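Local coordinates for protein probable eukaryotic D-amino acid tRNA deacylase, LMAJ005534AAA (Leishmania major, PDB 1TC5) that probably hydrolyses D-tyrosyl-tRNA(Tyr) to D-tyrosine and free tRNA, which could protect the cell against harmful effects of D-tyrosine, at residues A[73-78]-A[87-92]; A[64-69]-A[135-140]. All coordinates share one frame; numbering follows the deposited sequence.

Contact 1: A[73-78]-A[87-92]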
loop_
_atom_site.group_PDB
_atom_site.type_symbol
_atom_site.label_atom_id
_atom_site.label_comp_id
_atom_site.label_asym_id
_atom_site.label_seq_id
_atom_site.Cartn_x
_atom_site.Cartn_y
_atom_site.Cartn_z
ATOM N N HIS A 73 7.850 7.292 12.727
ATOM C CA HIS A 73 7.195 6.466 13.744
ATOM C C HIS A 73 8.113 5.482 14.488
ATOM O O HIS A 73 7.677 4.762 15.373
ATOM C CB HIS A 73 6.106 5.698 13.025
ATOM C CG HIS A 73 6.600 4.485 12.293
ATOM N ND1 HIS A 73 6.292 4.236 10.984
ATOM C CD2 HIS A 73 7.367 3.445 12.691
ATOM C CE1 HIS A 73 6.810 3.078 10.620
ATOM N NE2 HIS A 73 7.452 2.571 11.640
ATOM N N PHE A 74 9.377 5.415 14.118
ATOM C CA PHE A 74 10.292 4.412 14.703
ATOM C C PHE A 74 10.575 4.589 16.196
ATOM O O PHE A 74 10.752 3.599 16.931
ATOM C CB PHE A 74 11.644 4.396 13.983
ATOM C CG PHE A 74 11.584 4.045 12.523
ATOM C CD1 PHE A 74 10.529 3.314 11.980
ATOM C CD2 PHE A 74 12.620 4.426 11.687
ATOM C CE1 PHE A 74 10.530 2.994 10.666
ATOM C CE2 PHE A 74 12.605 4.108 10.366
ATOM C CZ PHE A 74 11.572 3.405 9.852
ATOM N N SER A 75 10.624 5.849 16.626
ATOM C CA SER A 75 11.110 6.220 17.950
ATOM C C SER A 75 10.097 7.057 18.744
ATOM O O SER A 75 10.301 8.270 18.958
ATOM C CB SER A 75 12.399 7.035 17.778
ATOM O OG SER A 75 13.326 6.351 16.957
ATOM N N PRO A 76 9.032 6.418 19.224
ATOM C CA PRO A 76 7.979 7.134 19.963
ATOM C C PRO A 76 8.483 7.860 21.223
ATOM O O PRO A 76 7.877 8.824 21.664
ATOM C CB PRO A 76 6.952 6.027 20.292
ATOM C CG PRO A 76 7.665 4.724 20.112
ATOM C CD PRO A 76 8.762 4.971 19.117
ATOM N N GLU A 77 9.606 7.402 21.770
ATOM C CA GLU A 77 10.274 8.026 22.911
ATOM C C GLU A 77 10.992 9.375 22.614
ATOM O O GLU A 77 11.495 10.019 23.533
ATOM C CB GLU A 77 11.258 6.996 23.525
ATOM C CG GLU A 77 12.663 6.910 22.884
ATOM C CD GLU A 77 12.742 6.196 21.513
ATOM O OE1 GLU A 77 11.828 5.425 21.127
ATOM O OE2 GLU A 77 13.768 6.398 20.817
ATOM N N LYS A 78 11.041 9.785 21.350
ATOM C CA LYS A 78 11.709 11.016 20.944
ATOM C C LYS A 78 10.820 12.211 21.288
ATOM O O LYS A 78 9.628 12.220 20.999
ATOM C CB LYS A 78 12.019 11.020 19.434
ATOM C CG LYS A 78 13.480 11.046 19.073
ATOM C CD LYS A 78 14.243 9.849 19.578
ATOM C CE LYS A 78 15.470 9.549 18.705
ATOM N NZ LYS A 78 16.654 10.341 19.145
ATOM N N GLU A 87 18.576 2.691 8.742
ATOM C CA GLU A 87 19.964 2.466 9.134
ATOM C C GLU A 87 20.218 2.937 10.573
ATOM O O GLU A 87 20.811 2.222 11.361
ATOM C CB GLU A 87 20.925 3.138 8.136
ATOM C CG GLU A 87 22.408 3.057 8.490
ATOM C CD GLU A 87 23.296 3.800 7.493
ATOM O OE1 GLU A 87 23.045 5.003 7.221
ATOM O OE2 GLU A 87 24.258 3.176 6.964
ATOM N N GLU A 88 19.717 4.108 10.942
ATOM C CA GLU A 88 19.965 4.622 12.291
ATOM C C GLU A 88 19.037 3.989 13.334
ATOM O O GLU A 88 19.182 4.260 14.514
ATOM C CB GLU A 88 19.873 6.159 12.329
ATOM C CG GLU A 88 18.475 6.752 12.201
ATOM C CD GLU A 88 18.517 8.256 11.976
ATOM O OE1 GLU A 88 19.318 8.948 12.649
ATOM O OE2 GLU A 88 17.774 8.747 11.102
ATOM N N CYS A 89 18.083 3.169 12.892
ATOM C CA CYS A 89 17.236 2.397 13.809
ATOM C C CYS A 89 17.336 0.890 13.459
ATOM O O CYS A 89 16.414 0.317 12.905
ATOM C CB CYS A 89 15.799 2.912 13.746
ATOM S SG CYS A 89 15.627 4.693 14.056
ATOM N N PRO A 90 18.461 0.263 13.812
ATOM C CA PRO A 90 18.747 -1.136 13.441
ATOM C C PRO A 90 17.748 -2.188 13.898
ATOM O O PRO A 90 17.762 -3.270 13.306
ATOM C CB PRO A 90 20.107 -1.434 14.115
ATOM C CG PRO A 90 20.364 -0.285 15.091
ATOM C CD PRO A 90 19.552 0.877 14.595
ATOM N N GLU A 91 16.941 -1.897 14.914
ATOM C CA GLU A 91 16.014 -2.860 15.495
ATOM C C GLU A 91 14.635 -2.891 14.854
ATOM O O GLU A 91 13.854 -3.788 15.155
ATOM C CB GLU A 91 15.850 -2.578 16.980
ATOM C CG GLU A 91 17.101 -2.883 17.790
ATOM C CD GLU A 91 16.789 -3.040 19.267
ATOM O OE1 GLU A 91 16.236 -4.103 19.651
ATOM O OE2 GLU A 91 17.087 -2.106 20.035
ATOM N N MET A 92 14.338 -1.913 14.000
ATOM C CA MET A 92 13.085 -1.909 13.262
ATOM C C MET A 92 13.037 -3.151 12.350
ATOM O O MET A 92 14.065 -3.607 11.845
ATOM C CB MET A 92 12.938 -0.627 12.427
ATOM C CG MET A 92 12.720 0.681 13.218
ATOM S SD MET A 92 11.199 0.732 14.258
ATOM C CE MET A 92 11.881 0.329 15.871
#
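Ser75 OG is hydrogen-bonded to Gln84 OE1, and Cys89 SG comes up to the same hydroxyl at 4.1 Å from Ser75 OG, a distance that indicates contact without a bond. No hydrogen bond links 73-78 to 87-92; the evidence for their association is a set of carbon and sulfur contacts round the Phe74 ring. Met92 does most of the touching. Its CG lies over one face of that ring, 3.8 Å from the centroid and 22° off the normal, which meets the geometry of a CH-pi contact. The thioether does not sit on the face: Met92 SD approaches at 46° from the normal and is closest to Phe74 CD1 (3.5 Å), giving an oblique Met-aromatic contact. The bend at chi2 (-61°) turns Met92 SD back toward Phe74 CB and CD1, and a further bend at chi3 leaves Met92 CE 3.6 Å from Phe74 O. That carbonyl oxygen accepts its hydrogen bond from Arg36 NH2. Cys89 adds a second sulfur, with SG 3.8 Å from Phe74 CD2 and again oblique to the ring.

Each segment contains a type I turn. In one, Lys78 N bonds to Ser75 O at 2.9 Å; the other, from Cys89 to Met92, is closed by a longer bond, 3.2 Å from Met92 N to Cys89 O. Arg137 NH2 ties down the second turn by donating to both Cys89 O and Met92 O. Phe74 and Met92 are buried, although the loop joining helix 55-67 to strand 93-98 has no regular structure here. The contact is therefore a small apolar cluster, held together by dispersion and sulfur-aromatic attraction, while Ser75 OG, Phe74 O and Cys89 O have partners in Gln84, Arg36 and Arg137, outside the two segments.

Contact 2: A[64-69]-A[135-140]; sequences VLLHTK and VARGVD
The C-terminal ends of helices 55-67 and 119-136 meet here through Leu66 on the first helix and Ala136 on the second, with Arg137 next to it in the chain. At the end of helix 119-136 a Schellman motif turns the chain away: Gly138 has positive phi (74°), and one of the two bonds back into the last turn runs from Gly138 N to Val135 O at 3.2 Å. Leu66 supplies both branches of the contact. Its CD1 presses on Ala136 CB at 3.4 Å, closer than carbon atoms usually pack, whereas CD2 rests more loosely against Arg137 CD, 4.1 Å away. Thus one leucine methyl meets the helix itself and the other meets the aliphatic part of the arginine.

Arg137 is bent at chi2 (-60°) and chi3, which carries its guanidinium past Leu66 to the loop before strand 93-98, where NH1 donates to Leu86 O. Both Leu66 and Arg137 also touch Ile94, so the two helix ends pack on the same strand of the central sheet. Val64 in the last turn of helix 55-67 packs on Val106 of the second subunit, and Thr68, just after the helix, on Ser110 of that subunit, which places this helix end beside the dimer interface. There Thr68 OG1 donates to Val64 O at 2.6 Å, using a lone pair in the carbonyl plane with a C=O...OG1 angle of 129°.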
loop_
_atom_site.group_PDB
_atom_site.type_symbol
_atom_site.label_atom_id
_atom_site.label_comp_id
_atom_site.label_asym_id
_atom_site.label_seq_id
_atom_site.Cartn_x
_atom_site.Cartn_y
_atom_site.Cartn_z
ATOM N N VAL A 64 19.202 3.093 -0.742
ATOM C CA VAL A 64 18.128 4.086 -0.757
ATOM C C VAL A 64 17.066 3.715 0.275
ATOM O O VAL A 64 16.628 4.547 1.060
ATOM C CB VAL A 64 17.474 4.220 -2.161
ATOM C CG1 VAL A 64 16.156 5.047 -2.104
ATOM C CG2 VAL A 64 18.461 4.829 -3.164
ATOM N N LEU A 65 16.667 2.449 0.283
ATOM C CA LEU A 65 15.734 1.953 1.287
ATOM C C LEU A 65 16.196 2.179 2.731
ATOM O O LEU A 65 15.398 2.555 3.573
ATOM C CB LEU A 65 15.461 0.459 1.075
ATOM C CG LEU A 65 14.579 -0.209 2.140
ATOM C CD1 LEU A 65 13.149 0.395 2.147
ATOM C CD2 LEU A 65 14.509 -1.693 1.902
ATOM N N LEU A 66 17.475 1.952 3.021
ATOM C CA LEU A 66 17.962 1.981 4.401
ATOM C C LEU A 66 18.547 3.314 4.853
ATOM O O LEU A 66 18.457 3.640 6.033
ATOM C CB LEU A 66 18.977 0.847 4.632
ATOM C CG LEU A 66 18.473 -0.563 4.337
ATOM C CD1 LEU A 66 19.593 -1.586 4.633
ATOM C CD2 LEU A 66 17.198 -0.914 5.098
ATOM N N HIS A 67 19.135 4.085 3.931
ATOM C CA HIS A 67 19.849 5.328 4.268
ATOM C C HIS A 67 18.970 6.568 4.244
ATOM O O HIS A 67 19.308 7.589 4.831
ATOM C CB HIS A 67 21.018 5.594 3.286
ATOM C CG HIS A 67 22.047 4.508 3.261
ATOM N ND1 HIS A 67 22.744 4.161 2.121
ATOM C CD2 HIS A 67 22.500 3.692 4.243
ATOM C CE1 HIS A 67 23.566 3.164 2.397
ATOM N NE2 HIS A 67 23.441 2.863 3.679
ATOM N N THR A 68 17.886 6.517 3.501
ATOM C CA THR A 68 17.010 7.677 3.369
ATOM C C THR A 68 16.188 7.841 4.648
ATOM O O THR A 68 15.645 6.872 5.159
ATOM C CB THR A 68 16.078 7.499 2.141
ATOM O OG1 THR A 68 16.877 7.152 0.994
ATOM C CG2 THR A 68 15.382 8.814 1.757
ATOM N N LYS A 69 16.136 9.066 5.162
ATOM C CA LYS A 69 15.296 9.388 6.307
ATOM C C LYS A 69 13.896 9.597 5.781
ATOM O O LYS A 69 13.635 10.571 5.111
ATOM C CB LYS A 69 15.810 10.628 7.016
ATOM C CG LYS A 69 17.247 10.458 7.569
ATOM C CD LYS A 69 17.795 11.777 8.151
ATOM C CE LYS A 69 19.240 11.644 8.633
ATOM N NZ LYS A 69 19.355 11.486 10.110
ATOM N N VAL A 135 21.501 -9.010 4.971
ATOM C CA VAL A 135 22.912 -8.782 5.274
ATOM C C VAL A 135 23.092 -7.386 5.883
ATOM O O VAL A 135 23.775 -7.241 6.895
ATOM C CB VAL A 135 23.800 -9.017 4.019
ATOM C CG1 VAL A 135 25.235 -8.565 4.240
ATOM C CG2 VAL A 135 23.770 -10.498 3.642
ATOM N N ALA A 136 22.434 -6.379 5.303
ATOM C CA ALA A 136 22.542 -4.997 5.802
ATOM C C ALA A 136 21.855 -4.786 7.159
ATOM O O ALA A 136 22.086 -3.773 7.826
ATOM C CB ALA A 136 21.978 -4.001 4.768
ATOM N N ARG A 137 21.000 -5.722 7.550
ATOM C CA ARG A 137 20.334 -5.671 8.848
ATOM C C ARG A 137 20.935 -6.639 9.875
ATOM O O ARG A 137 20.449 -6.723 11.011
ATOM C CB ARG A 137 18.821 -5.902 8.676
ATOM C CG ARG A 137 18.157 -4.910 7.729
ATOM C CD ARG A 137 18.277 -3.467 8.173
ATOM N NE ARG A 137 17.312 -3.126 9.218
ATOM C CZ ARG A 137 17.288 -1.955 9.845
ATOM N NH1 ARG A 137 18.206 -1.051 9.589
ATOM N NH2 ARG A 137 16.357 -1.693 10.751
ATOM N N GLY A 138 21.999 -7.338 9.498
ATOM C CA GLY A 138 22.737 -8.184 10.417
ATOM C C GLY A 138 22.018 -9.472 10.764
ATOM O O GLY A 138 22.265 -10.050 11.819
ATOM N N VAL A 139 21.125 -9.920 9.889
ATOM C CA VAL A 139 20.376 -11.160 10.120
ATOM C C VAL A 139 21.308 -12.375 10.065
ATOM O O VAL A 139 22.131 -12.500 9.163
ATOM C CB VAL A 139 19.206 -11.335 9.110
ATOM C CG1 VAL A 139 18.502 -12.670 9.313
ATOM C CG2 VAL A 139 18.192 -10.172 9.218
ATOM N N ASP A 140 21.168 -13.256 11.054
ATOM C CA ASP A 140 21.875 -14.539 11.070
ATOM C C ASP A 140 21.123 -15.498 10.127
ATOM O O ASP A 140 20.140 -16.145 10.494
ATOM C CB ASP A 140 21.988 -15.092 12.490
ATOM C CG ASP A 140 22.792 -16.389 12.563
ATOM O OD1 ASP A 140 23.237 -16.932 11.511
ATOM O OD2 ASP A 140 22.995 -16.953 13.649
#

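Overall arrangement
From the N terminus, the chain reaches 64-69 at the end of helix 55-67, then runs through 73-78 and 87-92 to strand 93-98, and later follows helix 119-136 into 135-140. Contact 1 closes a short loop with eight intervening residues, none in a helix or strand. It is nested within contact 2, whose 65 intervening residues include strand 93-98 and nearly all of helix 119-136. The centres of the contacts are about 13 Å apart, and two probable hydrogen bonds join them: Glu87 N to Leu66 O and Arg137 NH2 to Cys89 O, each 2.9 Å. These bonds tie the irregular loop to the ends of both helices beside the central sheet.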